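Local coordinates for endosialidase (Enterobacteria phage phi92, PDB 4HIZ), which hydrolyses alpha-2,8 and alpha-2,9 linkages within polysialic acid, probably allowing the phage to cut through the capsule of its bacterial host, at residues A[86-92]-A[474-480]; A[291-297]-A[349-354]; A[409-413]-A[484-488]. One frame throughout, in Å; residues are numbered along the deposited sequence.

In the fold
All three contacts join neighbouring blades of the six-bladed sialidase propeller. From the N terminus, segment 86-92 lies at the inner edge of the first blade, and its loop stays open until 474-480, the inner strand of the last blade, lies beside it. This contact 1 joins the two ends of the blade circle. Contact 2 is nested inside that long loop, setting the inner strands 291-297 and 349-354 of two successive blades side by side. Contact 3 opens later, at 409-413, and closes at 484-488, just past 474-480, so it crosses contact 1 and follows contact 2. Gln87 and Asp88 touch contact 2, while strands 473-480 and 483-490 link contact 1 to contact 3.

Contact 1: A[86-92]-A[474-480]; sequences TQDKTFV and VGSVCVK. With NA (sodium ion), chain B; EDO (1,2-ethanediol), chain L.
Gln87 lies beside Gly475 and Phe91 beside Cys478, so the two segments run in the same direction; Gln87 N donates to Val474 O (3.0 Å), just before the cis peptide into Asp88. Ser476 draws most of the rest together. With OG anti to the backbone N (chi1 -178°), its hydroxyl reaches across and gives its proton to Asp88 OD1, 2.6 Å from OG and met nearly end-on to the C-O bond. The same OG accepts from Thr90 N at 3.1 Å and from Thr90 OG1 at 2.8 Å. A water that accepts from Val477 N lies at Asp88 OD1 and probably donates to it, and OD2 turns to Lys353 and Ser294 of contact 2. Gln87, extended beyond CG, passes at a slant across Val474, OE1 coming within 3.3 Å of CG1, and sends NE2 to Glu349 and His293. Beyond Ser476 the backbones lie farther apart, and a sodium ion is bound by Thr90 O and Val477 O, each 2.7 Å away, and by a water. A 1,2-ethanediol, probably a crystallisation additive, accepts from Val92 N and Val479 N, and the Val92 side chain meets that of Lys480 at about a right angle, CG1 against CB. Three bonds on one buried hydroxyl and a cation between two carbonyls suggest that, one backbone bond apart, the first and last blades join mainly through side chains, water and metal.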
loop_
_atom_site.group_PDB
_atom_site.type_symbol
_atom_site.label_atom_id
_atom_site.label_comp_id
_atom_site.label_asym_id
_atom_site.label_seq_id
_atom_site.Cartn_x
_atom_site.Cartn_y
_atom_site.Cartn_z
ATOM N N THR A 86 22.370 -4.605 -6.604
ATOM C CA THR A 86 22.494 -3.498 -7.565
ATOM C C THR A 86 23.854 -3.574 -8.283
ATOM O O THR A 86 23.972 -3.005 -9.362
ATOM C CB THR A 86 22.406 -2.128 -6.903
ATOM O OG1 THR A 86 23.496 -2.005 -5.987
ATOM C CG2 THR A 86 21.031 -1.965 -6.139
ATOM N N GLN A 87 24.842 -4.280 -7.713
ATOM C CA GLN A 87 26.199 -4.323 -8.337
ATOM C C GLN A 87 26.107 -4.732 -9.806
ATOM O O GLN A 87 25.357 -5.653 -10.144
ATOM C CB GLN A 87 27.140 -5.304 -7.591
ATOM C CG GLN A 87 26.634 -6.714 -7.606
ATOM C CD GLN A 87 27.583 -7.718 -6.905
ATOM O OE1 GLN A 87 27.130 -8.731 -6.376
ATOM N NE2 GLN A 87 28.897 -7.447 -6.935
ATOM N N ASP A 88 26.800 -4.016 -10.703
ATOM C CA ASP A 88 27.170 -2.611 -10.554
ATOM C C ASP A 88 26.471 -1.922 -11.732
ATOM O O ASP A 88 27.066 -1.781 -12.816
ATOM C CB ASP A 88 28.695 -2.406 -10.619
ATOM C CG ASP A 88 29.095 -0.941 -10.483
ATOM O OD1 ASP A 88 28.249 -0.125 -10.009
ATOM O OD2 ASP A 88 30.250 -0.586 -10.855
ATOM N N LYS A 89 25.214 -1.533 -11.525
ATOM C CA LYS A 89 24.286 -1.205 -12.608
ATOM C C LYS A 89 23.632 0.149 -12.487
ATOM O O LYS A 89 22.877 0.535 -13.392
ATOM C CB LYS A 89 23.124 -2.242 -12.632
ATOM C CG LYS A 89 23.607 -3.681 -12.951
ATOM C CD LYS A 89 22.424 -4.644 -13.058
ATOM C CE LYS A 89 21.832 -4.974 -11.626
ATOM N NZ LYS A 89 22.763 -5.962 -10.856
ATOM N N THR A 90 23.843 0.861 -11.381
ATOM C CA THR A 90 23.102 2.133 -11.235
ATOM C C THR A 90 23.503 3.204 -12.247
ATOM O O THR A 90 24.631 3.208 -12.746
ATOM C CB THR A 90 23.209 2.726 -9.809
ATOM O OG1 THR A 90 24.556 3.114 -9.532
ATOM C CG2 THR A 90 22.675 1.740 -8.757
ATOM N N PHE A 91 22.577 4.116 -12.541
ATOM C CA PHE A 91 22.877 5.234 -13.426
ATOM C C PHE A 91 21.819 6.308 -13.264
ATOM O O PHE A 91 20.749 6.066 -12.686
ATOM C CB PHE A 91 22.992 4.730 -14.904
ATOM C CG PHE A 91 21.710 4.161 -15.462
ATOM C CD1 PHE A 91 20.740 4.998 -16.049
ATOM C CD2 PHE A 91 21.440 2.800 -15.374
ATOM C CE1 PHE A 91 19.552 4.448 -16.554
ATOM C CE2 PHE A 91 20.251 2.239 -15.887
ATOM C CZ PHE A 91 19.292 3.070 -16.477
ATOM N N VAL A 92 22.157 7.512 -13.714
ATOM C CA VAL A 92 21.234 8.652 -13.720
ATOM C C VAL A 92 21.057 9.083 -15.176
ATOM O O VAL A 92 22.049 9.222 -15.938
ATOM C CB VAL A 92 21.790 9.796 -12.856
ATOM C CG1 VAL A 92 20.836 11.017 -12.860
ATOM C CG2 VAL A 92 22.041 9.291 -11.392
ATOM N N VAL A 474 27.081 -5.545 -1.888
ATOM C CA VAL A 474 26.940 -5.899 -3.301
ATOM C C VAL A 474 26.259 -4.747 -4.079
ATOM O O VAL A 474 25.278 -4.946 -4.799
ATOM C CB VAL A 474 26.251 -7.291 -3.533
ATOM C CG1 VAL A 474 27.224 -8.443 -3.087
ATOM C CG2 VAL A 474 24.864 -7.440 -2.832
ATOM N N GLY A 475 26.837 -3.559 -3.918
ATOM C CA GLY A 475 26.168 -2.309 -4.297
ATOM C C GLY A 475 26.782 -1.605 -5.503
ATOM O O GLY A 475 27.540 -2.180 -6.295
ATOM N N SER A 476 26.391 -0.342 -5.637
ATOM C CA SER A 476 26.721 0.408 -6.855
ATOM C C SER A 476 26.659 1.889 -6.516
ATOM O O SER A 476 25.913 2.295 -5.598
ATOM C CB SER A 476 25.675 0.024 -7.895
ATOM O OG SER A 476 25.923 0.659 -9.135
ATOM N N VAL A 477 27.437 2.710 -7.228
ATOM C CA VAL A 477 27.463 4.158 -6.954
ATOM C C VAL A 477 27.096 4.944 -8.182
ATOM O O VAL A 477 27.594 4.663 -9.294
ATOM C CB VAL A 477 28.881 4.588 -6.473
ATOM C CG1 VAL A 477 29.035 6.149 -6.431
ATOM C CG2 VAL A 477 29.173 3.925 -5.069
ATOM N N CYS A 478 26.255 5.968 -7.996
ATOM C CA CYS A 478 26.024 6.897 -9.104
ATOM C C CYS A 478 25.897 8.318 -8.549
ATOM O O CYS A 478 25.880 8.523 -7.328
ATOM C CB CYS A 478 24.754 6.511 -9.896
ATOM S SG CYS A 478 23.240 6.537 -8.871
ATOM N N VAL A 479 25.828 9.309 -9.446
ATOM C CA VAL A 479 25.829 10.700 -9.002
ATOM C C VAL A 479 24.801 11.475 -9.772
ATOM O O VAL A 479 24.659 11.300 -10.997
ATOM C CB VAL A 479 27.244 11.335 -9.261
ATOM C CG1 VAL A 479 27.250 12.867 -9.078
ATOM C CG2 VAL A 479 28.272 10.702 -8.316
ATOM N N LYS A 480 24.097 12.366 -9.078
ATOM C CA LYS A 480 23.225 13.335 -9.761
ATOM C C LYS A 480 23.470 14.704 -9.176
ATOM O O LYS A 480 23.205 14.937 -8.019
ATOM C CB LYS A 480 21.742 12.970 -9.655
ATOM C CG LYS A 480 20.833 14.031 -10.358
ATOM C CD LYS A 480 19.346 13.717 -10.242
ATOM C CE LYS A 480 18.488 14.835 -10.877
ATOM N NZ LYS A 480 18.614 16.089 -10.116
HETATM NA NA NA B . 26.997 4.136 -11.853
HETATM C C1 EDO L . 25.328 9.041 -14.035
HETATM O O1 EDO L . 25.008 7.696 -14.378
HETATM C C2 EDO L . 26.616 9.169 -13.219
HETATM O O2 EDO L . 26.550 8.315 -12.094
HETATM O O HOH W 1 22.698 -4.326 -3.729
HETATM O O HOH W 2 29.219 2.197 -9.416
HETATM O O HOH W 3 28.009 5.575 -14.092
#

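Contact 2: A[291-297]-A[349-354]; sequences ETHSFTV and EPCIKY. With EDO (1,2-ethanediol), chain J.
His293 stands with its imidazole flat against Glu349, whose CB lies over the centre of one ring face, 3.8 Å from the centroid. The ring reaches the neighbouring strand because chi1 (177°) turns CG to the side away from the backbone N, and there ND1 donates to Pro350 O at 2.8 Å. That oxygen sits in the ring plane, yet the donor nitrogen stands well above the carbonyl plane, and Cys351 SG lies farther round the ring edge. Glu349 extends past His293 toward Glu291: OE2 is 2.6 Å from Glu291 OE1, the carboxylates nearly coplanar at 14°, while Glu349 OE1 forms a salt bridge with Arg364. These are the innermost strands of two successive propeller blades, parallel within 5° and about 5.8 Å apart, and side-chain hydroxyls bridge them where the ladder of a single sheet would use carbonyls. Thr296 is the second main contributor. Its OG1 accepts from Tyr354 N (2.9 Å) and also shares a hydrogen bond with O2 of a 1,2-ethanediol, while CG2 lies near the side chain of Ile352. Two residues earlier, Ser294 OG repeats the pattern, accepting from Ile352 N at 3.0 Å in an almost straight bond, and has a further partner in Asp88. Lys353 curls back on itself so that NZ, which also pairs with Asp88, donates to Ile352 O and to a water that probably donates on to Phe295 O.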
loop_
_atom_site.group_PDB
_atom_site.type_symbol
_atom_site.label_atom_id
_atom_site.label_comp_id
_atom_site.label_asym_id
_atom_site.label_seq_id
_atom_site.Cartn_x
_atom_site.Cartn_y
_atom_site.Cartn_z
ATOM N N GLU A 291 31.512 -13.997 -14.139
ATOM C CA GLU A 291 30.519 -12.912 -14.106
ATOM C C GLU A 291 30.974 -11.768 -14.955
ATOM O O GLU A 291 32.166 -11.454 -14.976
ATOM C CB GLU A 291 30.293 -12.338 -12.674
ATOM C CG GLU A 291 29.557 -13.272 -11.730
ATOM C CD GLU A 291 29.553 -12.788 -10.282
ATOM O OE1 GLU A 291 30.426 -11.989 -9.918
ATOM O OE2 GLU A 291 28.669 -13.182 -9.499
ATOM N N THR A 292 30.025 -11.145 -15.658
ATOM C CA THR A 292 30.196 -9.785 -16.177
ATOM C C THR A 292 29.597 -8.816 -15.147
ATOM O O THR A 292 28.563 -9.121 -14.505
ATOM C CB THR A 292 29.530 -9.586 -17.554
ATOM O OG1 THR A 292 28.136 -9.903 -17.514
ATOM C CG2 THR A 292 30.194 -10.513 -18.638
ATOM N N HIS A 293 30.241 -7.664 -14.998
ATOM C CA HIS A 293 29.995 -6.838 -13.806
ATOM C C HIS A 293 30.531 -5.447 -14.035
ATOM O O HIS A 293 31.710 -5.294 -14.410
ATOM C CB HIS A 293 30.694 -7.507 -12.595
ATOM C CG HIS A 293 30.588 -6.739 -11.303
ATOM N ND1 HIS A 293 31.495 -5.760 -10.947
ATOM C CD2 HIS A 293 29.723 -6.846 -10.257
ATOM C CE1 HIS A 293 31.197 -5.303 -9.734
ATOM N NE2 HIS A 293 30.135 -5.956 -9.295
ATOM N N SER A 294 29.670 -4.430 -13.872
ATOM C CA SER A 294 30.054 -3.018 -14.025
ATOM C C SER A 294 30.094 -2.606 -15.508
ATOM O O SER A 294 30.240 -3.448 -16.420
ATOM C CB SER A 294 31.398 -2.701 -13.313
ATOM O OG SER A 294 31.511 -1.315 -13.015
ATOM N N PHE A 295 29.967 -1.312 -15.723
ATOM C CA PHE A 295 29.802 -0.767 -17.071
ATOM C C PHE A 295 30.327 0.649 -17.032
ATOM O O PHE A 295 30.010 1.416 -16.109
ATOM C CB PHE A 295 28.301 -0.756 -17.438
ATOM C CG PHE A 295 28.002 -0.168 -18.779
ATOM C CD1 PHE A 295 27.730 1.188 -18.899
ATOM C CD2 PHE A 295 27.972 -0.977 -19.912
ATOM C CE1 PHE A 295 27.404 1.759 -20.160
ATOM C CE2 PHE A 295 27.668 -0.437 -21.174
ATOM C CZ PHE A 295 27.382 0.933 -21.294
ATOM N N THR A 296 31.092 1.058 -18.046
ATOM C CA THR A 296 31.403 2.487 -18.125
ATOM C C THR A 296 31.624 2.914 -19.583
ATOM O O THR A 296 32.153 2.162 -20.415
ATOM C CB THR A 296 32.638 2.854 -17.244
ATOM O OG1 THR A 296 32.801 4.275 -17.190
ATOM C CG2 THR A 296 33.928 2.235 -17.810
ATOM N N VAL A 297 31.170 4.123 -19.898
ATOM C CA VAL A 297 31.319 4.664 -21.252
ATOM C C VAL A 297 32.657 5.354 -21.444
ATOM O O VAL A 297 33.064 6.167 -20.621
ATOM C CB VAL A 297 30.207 5.656 -21.570
ATOM C CG1 VAL A 297 30.469 6.349 -22.941
ATOM C CG2 VAL A 297 28.885 4.925 -21.585
ATOM N N GLU A 349 34.865 -9.416 -9.643
ATOM C CA GLU A 349 33.894 -8.315 -9.666
ATOM C C GLU A 349 34.494 -6.929 -9.681
ATOM O O GLU A 349 34.277 -6.132 -8.758
ATOM C CB GLU A 349 32.940 -8.474 -8.474
ATOM C CG GLU A 349 32.032 -9.678 -8.680
ATOM C CD GLU A 349 31.144 -9.995 -7.477
ATOM O OE1 GLU A 349 31.216 -9.278 -6.449
ATOM O OE2 GLU A 349 30.381 -10.987 -7.557
ATOM N N PRO A 350 35.235 -6.609 -10.743
ATOM C CA PRO A 350 35.779 -5.255 -10.872
ATOM C C PRO A 350 34.688 -4.192 -11.037
ATOM O O PRO A 350 33.755 -4.404 -11.813
ATOM C CB PRO A 350 36.619 -5.326 -12.153
ATOM C CG PRO A 350 35.956 -6.452 -12.956
ATOM C CD PRO A 350 35.582 -7.470 -11.894
ATOM N N CYS A 351 34.830 -3.073 -10.333
ATOM C CA CYS A 351 33.995 -1.905 -10.631
ATOM C C CYS A 351 34.886 -1.036 -11.489
ATOM O O CYS A 351 36.062 -0.803 -11.150
ATOM C CB CYS A 351 33.626 -1.153 -9.358
ATOM S SG CYS A 351 32.402 -2.058 -8.343
ATOM N N ILE A 352 34.345 -0.556 -12.602
ATOM C CA ILE A 352 35.165 0.244 -13.509
ATOM C C ILE A 352 34.467 1.546 -13.875
ATOM O O ILE A 352 33.252 1.555 -14.107
ATOM C CB ILE A 352 35.513 -0.510 -14.817
ATOM C CG1 ILE A 352 34.260 -1.067 -15.505
ATOM C CG2 ILE A 352 36.478 -1.650 -14.515
ATOM C CD1 ILE A 352 34.553 -1.685 -16.910
ATOM N N LYS A 353 35.224 2.646 -13.905
ATOM C CA LYS A 353 34.664 3.944 -14.300
ATOM C C LYS A 353 35.723 4.741 -15.055
ATOM O O LYS A 353 36.867 4.828 -14.632
ATOM C CB LYS A 353 34.183 4.743 -13.087
ATOM C CG LYS A 353 32.954 4.120 -12.370
ATOM C CD LYS A 353 31.708 4.162 -13.275
ATOM C CE LYS A 353 30.519 3.327 -12.707
ATOM N NZ LYS A 353 30.933 1.840 -12.561
ATOM N N TYR A 354 35.307 5.327 -16.162
ATOM C CA TYR A 354 36.198 6.163 -16.980
ATOM C C TYR A 354 35.907 7.628 -16.732
ATOM O O TYR A 354 34.736 8.059 -16.815
ATOM C CB TYR A 354 35.957 5.804 -18.440
ATOM C CG TYR A 354 36.803 6.514 -19.460
ATOM C CD1 TYR A 354 38.080 6.056 -19.768
ATOM C CD2 TYR A 354 36.298 7.597 -20.164
ATOM C CE1 TYR A 354 38.848 6.692 -20.764
ATOM C CE2 TYR A 354 37.062 8.224 -21.137
ATOM C CZ TYR A 354 38.321 7.768 -21.414
ATOM O OH TYR A 354 39.071 8.399 -22.415
HETATM C C1 EDO J . 31.283 7.804 -14.860
HETATM O O1 EDO J . 29.855 7.767 -14.733
HETATM C C2 EDO J . 31.741 7.046 -16.105
HETATM O O2 EDO J . 30.812 5.987 -16.444
HETATM O O HOH W 4 28.514 0.515 -13.531
#

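Contact 3: A[409-413]-A[484-488]; sequences YIFGT and LYYIF
Thr413 OG1 and Tyr486 OH share a hydrogen bond of 2.8 Å, either oxygen being a possible donor, with OG1 lying in the plane of the phenol ring at its edge. The hydroxyl of Thr436 also bonds to OG1, so two hydroxyls grip it. With CG opposite its backbone N (chi1 170°), Tyr486 points the phenol toward strand 407-413; from this polar end it runs back along Phe411. The side chains run past each other in opposite directions, and the rings, 21° from parallel, barely overlap, their centroids 4.8 Å apart, each lying chiefly over the other's CB: Phe411 CB is centred on the Tyr486 face, 3.5 Å from the centroid, and Tyr486 CB sits over Phe411, off toward the rim. Such interleaving belongs to the face-to-face packing of adjacent propeller blades, here between the second strand of each, whose axes pass 8.9 Å apart at an angle of 20°. Phe488, from the same strand, meets the opposite phenol face with CD1, toward the rim. Leu484 extends the apolar layer, reaching Phe411 CZ with CD2 (3.5 Å) and Tyr409 CB with CD1. Val477, on the last blade's inner strand, packs against Phe411, Leu484 and Tyr486.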
loop_
_atom_site.group_PDB
_atom_site.type_symbol
_atom_site.label_atom_id
_atom_site.label_comp_id
_atom_site.label_asym_id
_atom_site.label_seq_id
_atom_site.Cartn_x
_atom_site.Cartn_y
_atom_site.Cartn_z
ATOM N N TYR A 409 35.457 8.475 -4.309
ATOM C CA TYR A 409 34.677 8.083 -3.115
ATOM C C TYR A 409 34.335 6.613 -3.305
ATOM O O TYR A 409 33.579 6.260 -4.231
ATOM C CB TYR A 409 33.388 8.896 -3.016
ATOM C CG TYR A 409 33.549 10.310 -2.555
ATOM C CD1 TYR A 409 34.013 11.294 -3.409
ATOM C CD2 TYR A 409 33.171 10.682 -1.275
ATOM C CE1 TYR A 409 34.117 12.600 -2.978
ATOM C CE2 TYR A 409 33.276 11.973 -0.853
ATOM C CZ TYR A 409 33.743 12.931 -1.708
ATOM O OH TYR A 409 33.848 14.241 -1.288
ATOM N N ILE A 410 34.921 5.757 -2.453
ATOM C CA ILE A 410 34.860 4.303 -2.610
ATOM C C ILE A 410 34.124 3.686 -1.418
ATOM O O ILE A 410 34.454 4.021 -0.287
ATOM C CB ILE A 410 36.288 3.701 -2.692
ATOM C CG1 ILE A 410 37.039 4.356 -3.860
ATOM C CG2 ILE A 410 36.202 2.183 -2.879
ATOM C CD1 ILE A 410 38.524 3.958 -3.933
ATOM N N PHE A 411 33.177 2.790 -1.693
ATOM C CA PHE A 411 32.284 2.234 -0.666
ATOM C C PHE A 411 32.395 0.719 -0.650
ATOM O O PHE A 411 32.570 0.081 -1.688
ATOM C CB PHE A 411 30.821 2.598 -0.979
ATOM C CG PHE A 411 30.520 4.069 -0.883
ATOM C CD1 PHE A 411 30.883 4.941 -1.927
ATOM C CD2 PHE A 411 29.941 4.590 0.246
ATOM C CE1 PHE A 411 30.611 6.294 -1.843
ATOM C CE2 PHE A 411 29.640 5.972 0.337
ATOM C CZ PHE A 411 29.967 6.825 -0.697
ATOM N N GLY A 412 32.194 0.130 0.520
ATOM C CA GLY A 412 32.079 -1.311 0.630
ATOM C C GLY A 412 31.326 -1.625 1.914
ATOM O O GLY A 412 31.154 -0.748 2.771
ATOM N N THR A 413 30.845 -2.848 1.998
ATOM C CA THR A 413 30.065 -3.274 3.181
ATOM C C THR A 413 30.480 -4.677 3.538
ATOM O O THR A 413 30.531 -5.535 2.661
ATOM C CB THR A 413 28.566 -3.276 2.832
ATOM O OG1 THR A 413 28.169 -1.967 2.389
ATOM C CG2 THR A 413 27.695 -3.687 4.033
ATOM N N LEU A 484 25.741 12.273 -4.291
ATOM C CA LEU A 484 26.281 10.969 -4.693
ATOM C C LEU A 484 25.427 9.894 -3.974
ATOM O O LEU A 484 24.982 10.117 -2.850
ATOM C CB LEU A 484 27.741 10.909 -4.239
ATOM C CG LEU A 484 28.422 9.532 -4.393
ATOM C CD1 LEU A 484 29.950 9.726 -4.653
ATOM C CD2 LEU A 484 28.212 8.627 -3.167
ATOM N N TYR A 485 25.184 8.761 -4.628
ATOM C CA TYR A 485 24.353 7.686 -4.077
ATOM C C TYR A 485 25.150 6.383 -4.059
ATOM O O TYR A 485 25.632 5.931 -5.102
ATOM C CB TYR A 485 23.109 7.460 -4.937
ATOM C CG TYR A 485 22.298 8.738 -5.080
ATOM C CD1 TYR A 485 22.619 9.678 -6.074
ATOM C CD2 TYR A 485 21.220 9.018 -4.235
ATOM C CE1 TYR A 485 21.923 10.871 -6.215
ATOM C CE2 TYR A 485 20.515 10.192 -4.384
ATOM C CZ TYR A 485 20.859 11.100 -5.356
ATOM O OH TYR A 485 20.145 12.298 -5.478
ATOM N N TYR A 486 25.276 5.795 -2.869
ATOM C CA TYR A 486 25.738 4.405 -2.776
ATOM C C TYR A 486 24.487 3.591 -2.534
ATOM O O TYR A 486 23.831 3.754 -1.490
ATOM C CB TYR A 486 26.740 4.250 -1.631
ATOM C CG TYR A 486 27.118 2.801 -1.256
ATOM C CD1 TYR A 486 27.466 1.874 -2.225
ATOM C CD2 TYR A 486 27.118 2.373 0.081
ATOM C CE1 TYR A 486 27.855 0.596 -1.910
ATOM C CE2 TYR A 486 27.494 1.081 0.435
ATOM C CZ TYR A 486 27.857 0.193 -0.578
ATOM O OH TYR A 486 28.225 -1.091 -0.248
ATOM N N ILE A 487 24.139 2.728 -3.477
ATOM C CA ILE A 487 22.848 2.045 -3.429
ATOM C C ILE A 487 23.183 0.572 -3.321
ATOM O O ILE A 487 23.910 0.011 -4.165
ATOM C CB ILE A 487 22.004 2.336 -4.690
ATOM C CG1 ILE A 487 21.912 3.859 -4.877
ATOM C CG2 ILE A 487 20.583 1.695 -4.580
ATOM C CD1 ILE A 487 20.973 4.286 -6.024
ATOM N N PHE A 488 22.667 -0.068 -2.283
ATOM C CA PHE A 488 23.259 -1.344 -1.864
ATOM C C PHE A 488 22.300 -2.126 -0.982
ATOM O O PHE A 488 21.228 -1.631 -0.635
ATOM C CB PHE A 488 24.581 -1.106 -1.120
ATOM C CG PHE A 488 24.421 -0.418 0.220
ATOM C CD1 PHE A 488 24.065 0.922 0.290
ATOM C CD2 PHE A 488 24.618 -1.120 1.407
ATOM C CE1 PHE A 488 23.909 1.582 1.513
ATOM C CE2 PHE A 488 24.473 -0.486 2.636
ATOM C CZ PHE A 488 24.122 0.879 2.692
#